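Inactive glucansucrase (Lactobacillus reuteri, PDB 5JBD) is an inactive member of the glucansucrase family, built on the TIM-barrel fold of glycoside hydrolase family 70 and carrying a bound calcium ion. Local coordinates at residues Y340-L353 with G363-N375. Residues are numbered along the deposited sequence; the frame is centred on the assembly and turned at random.
Sequences YMDSGEFYTLENVL and GNLITNSIVNRQN
Leu365 packs as a knob into a hole formed by Thr348, Leu349, Val352 and Leu353, which marks the tight end of the contact between helix 343-354 and residues 363-375. Its CD2 branch lies 3.7 Å from Leu349 CD2, the two side chains meeting at about a right angle, while its CD1 branch faces Val352 CG1; Met503 of strand 501-505 also touches it. Beside this knob, Val352 CG2 rests on Asn364 CB at 3.7 Å. Thr348 CG2 is directed to the carbonyl O of Asn364; chi1 of -66° sets OG1 beside the backbone N, where its one proton has both Asn368 O (2.7 Å) and Gly344 O within reach.

Near the strand-helix junction the buried carboxylate of Asp342 grips the turn with both oxygens. Ser369 OG donates to the syn lone pair of Asp342 OD2 (2.7 Å), and Ile370 N reaches Asp342 OD1 at 3.1 Å from above the carboxylate plane, 37° out of it. Ser369 OG in turn accepts from Val371 N, closing an ST turn, and from Arg373 NH1. The guanidinium is tied to Lys457 O through NE, and its salt bridge to Glu345 is long (NH1 to OE1, 4.0 Å); a water links its NH2 to Asp342 OD2.

The looser flank lies at partly exposed Asn368, whose ND2 reaches Thr348 OG1 through a water. Ile370 is also partly exposed, yet its CB packs obliquely on the buried Tyr340 ring, 3.8 Å from CE2. Strand 340-341, parallel to 385-388, leads through the turn at Asp342 into helix 343-354; with short helix 364-367 and the Asp342-held turn packed against it, this is a β-α unit of the family's TIM barrel.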
# COMPACT_ATOMS: atom_id res chain seq x y z
N TYR A 340 -11.79 6.52 12.08
CA TYR A 340 -11.88 7.10 10.74
C TYR A 340 -10.63 7.95 10.44
O TYR A 340 -10.20 8.73 11.30
CB TYR A 340 -13.17 7.98 10.63
CG TYR A 340 -13.14 8.92 9.46
CD1 TYR A 340 -13.30 8.45 8.17
CD2 TYR A 340 -12.92 10.30 9.63
CE1 TYR A 340 -13.22 9.29 7.08
CE2 TYR A 340 -12.86 11.16 8.54
CZ TYR A 340 -12.99 10.64 7.26
OH TYR A 340 -12.90 11.47 6.16
N MET A 341 -10.06 7.86 9.24
CA MET A 341 -8.90 8.72 8.87
C MET A 341 -9.37 10.07 8.32
O MET A 341 -9.99 10.13 7.25
CB MET A 341 -7.99 8.03 7.84
CG MET A 341 -6.66 8.74 7.64
SD MET A 341 -5.41 7.79 6.75
CE MET A 341 -5.53 8.47 5.10
N ASP A 342 -9.08 11.14 9.05
CA ASP A 342 -9.52 12.50 8.66
C ASP A 342 -8.58 13.10 7.60
O ASP A 342 -7.80 14.01 7.88
CB ASP A 342 -9.62 13.39 9.92
CG ASP A 342 -10.23 14.76 9.63
OD1 ASP A 342 -10.88 14.98 8.58
OD2 ASP A 342 -10.08 15.63 10.50
N SER A 343 -8.70 12.58 6.38
CA SER A 343 -7.87 13.06 5.27
C SER A 343 -8.16 14.52 4.93
O SER A 343 -7.27 15.23 4.46
CB SER A 343 -8.03 12.16 4.03
OG SER A 343 -9.31 12.24 3.45
N GLY A 344 -9.41 14.96 5.16
CA GLY A 344 -9.79 16.35 4.98
C GLY A 344 -8.87 17.32 5.69
O GLY A 344 -8.49 18.33 5.12
N GLU A 345 -8.49 16.98 6.93
CA GLU A 345 -7.59 17.81 7.71
C GLU A 345 -6.21 17.92 7.06
O GLU A 345 -5.62 19.00 7.07
CB GLU A 345 -7.46 17.29 9.16
CG GLU A 345 -6.45 18.01 10.05
CD GLU A 345 -6.87 19.42 10.46
OE1 GLU A 345 -8.05 19.78 10.29
OE2 GLU A 345 -6.01 20.20 10.94
N PHE A 346 -5.72 16.81 6.53
CA PHE A 346 -4.44 16.82 5.81
C PHE A 346 -4.45 17.76 4.60
O PHE A 346 -3.54 18.59 4.45
CB PHE A 346 -4.04 15.40 5.37
CG PHE A 346 -2.98 15.37 4.31
CD1 PHE A 346 -1.65 15.59 4.65
CD2 PHE A 346 -3.31 15.17 2.98
CE1 PHE A 346 -0.66 15.58 3.66
CE2 PHE A 346 -2.34 15.17 1.99
CZ PHE A 346 -1.02 15.38 2.33
N TYR A 347 -5.47 17.65 3.76
CA TYR A 347 -5.57 18.52 2.59
C TYR A 347 -5.73 19.99 3.00
O TYR A 347 -5.14 20.87 2.38
CB TYR A 347 -6.67 18.07 1.62
CG TYR A 347 -6.31 16.76 0.95
CD1 TYR A 347 -5.25 16.68 0.05
CD2 TYR A 347 -6.99 15.58 1.28
CE1 TYR A 347 -4.88 15.46 -0.53
CE2 TYR A 347 -6.64 14.36 0.71
CZ TYR A 347 -5.59 14.30 -0.19
OH TYR A 347 -5.26 13.09 -0.74
N THR A 348 -6.48 20.24 4.07
CA THR A 348 -6.64 21.60 4.58
C THR A 348 -5.30 22.18 5.06
O THR A 348 -4.94 23.31 4.71
CB THR A 348 -7.70 21.64 5.69
OG1 THR A 348 -8.98 21.32 5.12
CG2 THR A 348 -7.78 23.01 6.34
N LEU A 349 -4.59 21.42 5.87
CA LEU A 349 -3.26 21.83 6.32
C LEU A 349 -2.36 22.18 5.13
O LEU A 349 -1.72 23.23 5.13
CB LEU A 349 -2.61 20.75 7.17
CG LEU A 349 -3.20 20.56 8.57
CD1 LEU A 349 -2.73 19.23 9.17
CD2 LEU A 349 -2.84 21.71 9.50
N GLU A 350 -2.34 21.31 4.11
CA GLU A 350 -1.50 21.56 2.92
C GLU A 350 -1.98 22.74 2.07
O GLU A 350 -1.15 23.55 1.60
CB GLU A 350 -1.34 20.29 2.07
CG GLU A 350 -0.60 19.16 2.82
CD GLU A 350 0.39 18.36 1.97
OE1 GLU A 350 0.13 18.15 0.76
OE2 GLU A 350 1.42 17.91 2.53
N ASN A 351 -3.30 22.86 1.88
CA ASN A 351 -3.83 23.93 1.05
C ASN A 351 -3.72 25.29 1.75
O ASN A 351 -3.58 26.31 1.07
CB ASN A 351 -5.31 23.71 0.63
CG ASN A 351 -5.53 22.46 -0.24
OD1 ASN A 351 -6.67 21.97 -0.42
ND2 ASN A 351 -4.47 21.97 -0.79
N VAL A 352 -3.77 25.33 3.08
CA VAL A 352 -3.74 26.59 3.84
C VAL A 352 -2.32 27.03 4.18
O VAL A 352 -1.99 28.20 4.04
CB VAL A 352 -4.58 26.50 5.13
CG1 VAL A 352 -4.42 27.73 6.02
CG2 VAL A 352 -6.05 26.31 4.79
N LEU A 353 -1.51 26.08 4.65
CA LEU A 353 -0.18 26.37 5.17
C LEU A 353 0.98 25.93 4.27
O LEU A 353 2.05 26.53 4.31
CB LEU A 353 -0.02 25.71 6.55
CG LEU A 353 -0.96 26.20 7.65
CD1 LEU A 353 -0.86 25.33 8.89
CD2 LEU A 353 -0.68 27.65 8.01
N GLY A 363 -8.87 30.51 7.99
CA GLY A 363 -10.12 30.02 8.59
C GLY A 363 -10.55 28.61 8.21
O GLY A 363 -11.36 28.00 8.92
N ASN A 364 -10.05 28.10 7.09
CA ASN A 364 -10.31 26.71 6.70
C ASN A 364 -9.83 25.69 7.75
O ASN A 364 -10.40 24.63 7.85
CB ASN A 364 -9.69 26.38 5.34
CG ASN A 364 -10.43 27.02 4.17
OD1 ASN A 364 -11.19 27.97 4.34
ND2 ASN A 364 -10.19 26.52 2.97
N LEU A 365 -8.81 26.02 8.53
CA LEU A 365 -8.37 25.15 9.64
C LEU A 365 -9.45 24.92 10.71
O LEU A 365 -9.43 23.92 11.43
CB LEU A 365 -7.11 25.72 10.30
CG LEU A 365 -5.86 25.84 9.42
CD1 LEU A 365 -4.83 26.78 10.02
CD2 LEU A 365 -5.26 24.47 9.17
N ILE A 366 -10.40 25.85 10.80
CA ILE A 366 -11.47 25.78 11.76
C ILE A 366 -12.57 24.84 11.28
O ILE A 366 -13.06 24.01 12.05
CB ILE A 366 -12.10 27.19 12.02
CG1 ILE A 366 -11.03 28.17 12.52
CG2 ILE A 366 -13.22 27.08 13.06
CD1 ILE A 366 -11.47 29.63 12.56
N THR A 367 -12.92 24.95 10.00
CA THR A 367 -14.12 24.31 9.45
C THR A 367 -13.90 23.06 8.57
O THR A 367 -14.79 22.22 8.47
CB THR A 367 -14.89 25.31 8.59
OG1 THR A 367 -14.03 25.80 7.56
CG2 THR A 367 -15.35 26.50 9.43
N ASN A 368 -12.73 22.95 7.91
CA ASN A 368 -12.56 21.96 6.83
C ASN A 368 -11.83 20.71 7.32
O ASN A 368 -10.68 20.43 6.97
CB ASN A 368 -11.92 22.62 5.60
CG ASN A 368 -12.82 23.71 4.99
OD1 ASN A 368 -13.93 23.98 5.47
ND2 ASN A 368 -12.36 24.31 3.91
N SER A 369 -12.55 20.00 8.18
CA SER A 369 -12.13 18.76 8.82
C SER A 369 -13.39 18.00 9.16
O SER A 369 -14.48 18.58 9.16
CB SER A 369 -11.32 19.08 10.08
OG SER A 369 -11.27 18.01 10.99
N ILE A 370 -13.27 16.71 9.47
CA ILE A 370 -14.42 15.95 10.00
C ILE A 370 -14.94 16.54 11.34
O ILE A 370 -16.09 16.30 11.70
CB ILE A 370 -14.10 14.43 10.13
CG1 ILE A 370 -15.39 13.59 10.11
CG2 ILE A 370 -13.22 14.12 11.35
CD1 ILE A 370 -16.10 13.56 8.77
N VAL A 371 -14.11 17.30 12.06
CA VAL A 371 -14.54 18.07 13.25
C VAL A 371 -14.42 19.59 13.05
O VAL A 371 -13.34 20.11 12.70
CB VAL A 371 -13.68 17.69 14.48
CG1 VAL A 371 -14.30 18.24 15.76
CG2 VAL A 371 -13.50 16.16 14.56
N ASN A 372 -15.52 20.31 13.29
CA ASN A 372 -15.52 21.78 13.34
C ASN A 372 -14.97 22.19 14.69
O ASN A 372 -15.46 21.72 15.71
CB ASN A 372 -16.93 22.33 13.14
CG ASN A 372 -16.98 23.84 13.19
OD1 ASN A 372 -16.73 24.44 14.24
ND2 ASN A 372 -17.32 24.47 12.09
N ARG A 373 -13.93 23.02 14.71
CA ARG A 373 -13.25 23.35 15.96
C ARG A 373 -13.37 24.85 16.33
O ARG A 373 -12.53 25.38 17.05
CB ARG A 373 -11.78 22.90 15.90
CG ARG A 373 -11.63 21.39 15.81
CD ARG A 373 -10.16 20.94 15.82
NE ARG A 373 -10.07 19.47 15.90
CZ ARG A 373 -10.09 18.64 14.85
NH1 ARG A 373 -10.16 19.10 13.60
NH2 ARG A 373 -10.04 17.33 15.06
N GLN A 374 -14.41 25.51 15.84
CA GLN A 374 -14.68 26.90 16.22
C GLN A 374 -14.80 27.01 17.74
O GLN A 374 -14.16 27.85 18.35
CB GLN A 374 -15.96 27.42 15.56
CG GLN A 374 -16.17 28.93 15.75
CD GLN A 374 -15.41 29.74 14.74
OE1 GLN A 374 -15.61 29.58 13.54
NE2 GLN A 374 -14.55 30.65 15.23
N ASN A 375 -15.63 26.16 18.33
CA ASN A 375 -15.83 26.16 19.77
C ASN A 375 -16.30 24.76 20.18
O ASN A 375 -17.50 24.50 20.37
CB ASN A 375 -16.81 27.27 20.17
CG ASN A 375 -16.74 27.63 21.64
OD1 ASN A 375 -15.67 27.64 22.25
ND2 ASN A 375 -17.89 27.95 22.21
O HOH W 1 -9.09 15.54 13.01
O HOH W 2 -7.58 22.04 12.20
O HOH W 3 -9.85 22.82 3.23